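Local coordinates for putative sugar isomerase (Parabacteroides distasonis, PDB 3LMZ), which probably acts as a sugar isomerase of the xylose isomerase-like TIM-barrel family, although its substrate is not established, at residues M188-V193 with I203-G208. Numbering follows the deposited sequence.
Sequences MHIKDV and IEIGRG
The carboxylate of Asp-192 docks against the type II turn from Glu-204 to Arg-207, which its own Arg-207 N to Glu-204 O bond closes. A chi1 of -147°, well off a staggered value, carries OD2 to two amides: Gly-206 N, 2.9 Å from Asp-192 OD2, comes in on the anti lone pair, whereas Gly-208 N, just past the turn and also 2.9 Å from Asp-192 OD2, approaches from above the carboxylate plane, 64° out of it. The other oxygen, OD1, accepts from Val-193 N and from Ile-210 N, so the buried group is gripped at both oxygens and its rotation is fixed. Packing is tight here, with Gly-208 CA 3.5 Å from Asp-192 CG, and a side chain on that glycine would run into Asp-192 OD1 and Val-193 O. An asparagine here would probably turn an NH2 toward one of the two pairs of amides, leaving both without an acceptor and the turn less firmly held.

The side toward Ile-203 is looser. Ile-203 N donates to Asp-192 O (3.1 Å) from above the carbonyl plane, while a water bridges Asp-192 N and Ile-203 O. Farther back, Ile-205 CD1 meets Ile-190 CD1 only at 4.3 Å.

Lys-191 points away from this loop, its NZ salt-bridged to Asp-163, Glu-231 and Glu-233 beside a citrate probably from the crystallisation liquor. The arrangement is thus a beta-alpha loop folded back on the C-terminal end of a TIM-barrel strand, the end where active sites of this fold lie.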
loop_
_atom_site.group_PDB
_atom_site.type_symbol
_atom_site.label_atom_id
_atom_site.label_comp_id
_atom_site.label_asym_id
_atom_site.label_seq_id
_atom_site.Cartn_x
_atom_site.Cartn_y
_atom_site.Cartn_z
HETATM N N MSE A 188 12.925 14.124 7.027
HETATM C CA MSE A 188 12.246 13.169 7.872
HETATM C C MSE A 188 12.349 11.808 7.188
HETATM O O MSE A 188 12.137 11.714 5.981
HETATM C CB MSE A 188 10.769 13.508 7.994
HETATM C CG MSE A 188 10.039 12.763 9.086
HETATM SE SE MSE A 188 8.134 13.237 9.145
HETATM C CE MSE A 188 8.537 15.206 9.474
ATOM N N HIS A 189 12.635 10.782 7.999
ATOM C CA HIS A 189 12.459 9.383 7.578
ATOM C C HIS A 189 11.172 8.892 8.219
ATOM O O HIS A 189 11.051 8.819 9.470
ATOM C CB HIS A 189 13.677 8.533 7.984
ATOM C CG HIS A 189 14.905 8.833 7.182
ATOM N ND1 HIS A 189 16.079 8.120 7.302
ATOM C CD2 HIS A 189 15.102 9.721 6.177
ATOM C CE1 HIS A 189 16.961 8.592 6.427
ATOM N NE2 HIS A 189 16.396 9.559 5.727
ATOM N N ILE A 190 10.264 8.435 7.354
ATOM C CA ILE A 190 9.031 7.753 7.759
ATOM C C ILE A 190 9.287 6.269 7.700
ATOM O O ILE A 190 10.029 5.789 6.829
ATOM C CB ILE A 190 7.785 8.193 6.947
ATOM C CG1 ILE A 190 7.999 8.035 5.442
ATOM C CG2 ILE A 190 7.439 9.673 7.278
ATOM C CD1 ILE A 190 6.725 8.136 4.668
ATOM N N LYS A 191 8.733 5.557 8.678
ATOM C CA LYS A 191 8.856 4.105 8.838
ATOM C C LYS A 191 7.954 3.787 10.026
ATOM O O LYS A 191 7.486 4.711 10.741
ATOM C CB LYS A 191 10.316 3.678 9.143
ATOM C CG LYS A 191 10.917 4.405 10.360
ATOM C CD LYS A 191 12.374 4.025 10.629
ATOM C CE LYS A 191 13.295 4.497 9.534
ATOM N NZ LYS A 191 14.765 4.342 9.982
ATOM N N ASP A 192 7.673 2.504 10.170
ATOM C CA ASP A 192 6.911 2.051 11.298
ATOM C C ASP A 192 7.674 1.007 12.114
ATOM O O ASP A 192 8.561 0.340 11.601
ATOM C CB ASP A 192 5.566 1.471 10.835
ATOM C CG ASP A 192 4.400 1.703 11.830
ATOM O OD1 ASP A 192 4.659 2.046 13.034
ATOM O OD2 ASP A 192 3.196 1.438 11.395
ATOM N N VAL A 193 7.317 0.857 13.368
ATOM C CA VAL A 193 7.993 -0.026 14.336
ATOM C C VAL A 193 6.964 -0.759 15.185
ATOM O O VAL A 193 5.868 -0.245 15.429
ATOM C CB VAL A 193 8.999 0.823 15.223
ATOM C CG1 VAL A 193 10.156 1.336 14.322
ATOM C CG2 VAL A 193 8.277 1.943 16.027
ATOM N N ILE A 203 8.448 -2.592 10.510
ATOM C CA ILE A 203 7.258 -3.246 9.982
ATOM C C ILE A 203 6.613 -2.322 8.956
ATOM O O ILE A 203 6.849 -1.132 8.978
ATOM C CB ILE A 203 6.281 -3.668 11.124
ATOM C CG1 ILE A 203 5.239 -4.694 10.650
ATOM C CG2 ILE A 203 5.628 -2.442 11.828
ATOM C CD1 ILE A 203 4.465 -5.333 11.798
ATOM N N GLU A 204 5.715 -2.863 8.156
ATOM C CA GLU A 204 5.002 -2.118 7.120
ATOM C C GLU A 204 4.237 -0.985 7.794
ATOM O O GLU A 204 3.626 -1.198 8.820
ATOM C CB GLU A 204 4.032 -3.067 6.396
ATOM C CG GLU A 204 4.718 -4.101 5.568
ATOM C CD GLU A 204 5.073 -5.397 6.294
ATOM O OE1 GLU A 204 5.187 -5.454 7.544
ATOM O OE2 GLU A 204 5.288 -6.447 5.595
ATOM N N ILE A 205 4.204 0.192 7.147
ATOM C CA ILE A 205 3.498 1.338 7.663
ATOM C C ILE A 205 2.033 0.986 7.807
ATOM O O ILE A 205 1.394 0.426 6.889
ATOM C CB ILE A 205 3.681 2.587 6.767
ATOM C CG1 ILE A 205 5.119 3.098 6.947
ATOM C CG2 ILE A 205 2.604 3.648 7.081
ATOM C CD1 ILE A 205 5.434 4.352 6.164
ATOM N N GLY A 206 1.508 1.275 8.999
ATOM C CA GLY A 206 0.136 0.961 9.353
ATOM C C GLY A 206 0.002 -0.233 10.280
ATOM O O GLY A 206 -0.987 -0.322 11.025
ATOM N N ARG A 207 0.960 -1.158 10.196
ATOM C CA ARG A 207 0.971 -2.371 11.031
ATOM C C ARG A 207 1.564 -2.145 12.408
ATOM O O ARG A 207 1.426 -3.006 13.274
ATOM C CB ARG A 207 1.702 -3.525 10.348
ATOM C CG ARG A 207 1.109 -3.927 9.073
ATOM C CD ARG A 207 1.725 -5.226 8.601
ATOM N NE ARG A 207 1.479 -5.610 7.210
ATOM C CZ ARG A 207 1.763 -6.789 6.715
ATOM N NH1 ARG A 207 2.169 -7.773 7.513
ATOM N NH2 ARG A 207 1.551 -6.988 5.461
ATOM N N GLY A 208 2.334 -1.084 12.573
ATOM C CA GLY A 208 3.086 -0.821 13.799
ATOM C C GLY A 208 2.445 0.204 14.693
ATOM O O GLY A 208 1.233 0.361 14.728
HETATM O O HOH W 1 8.558 0.873 7.915
#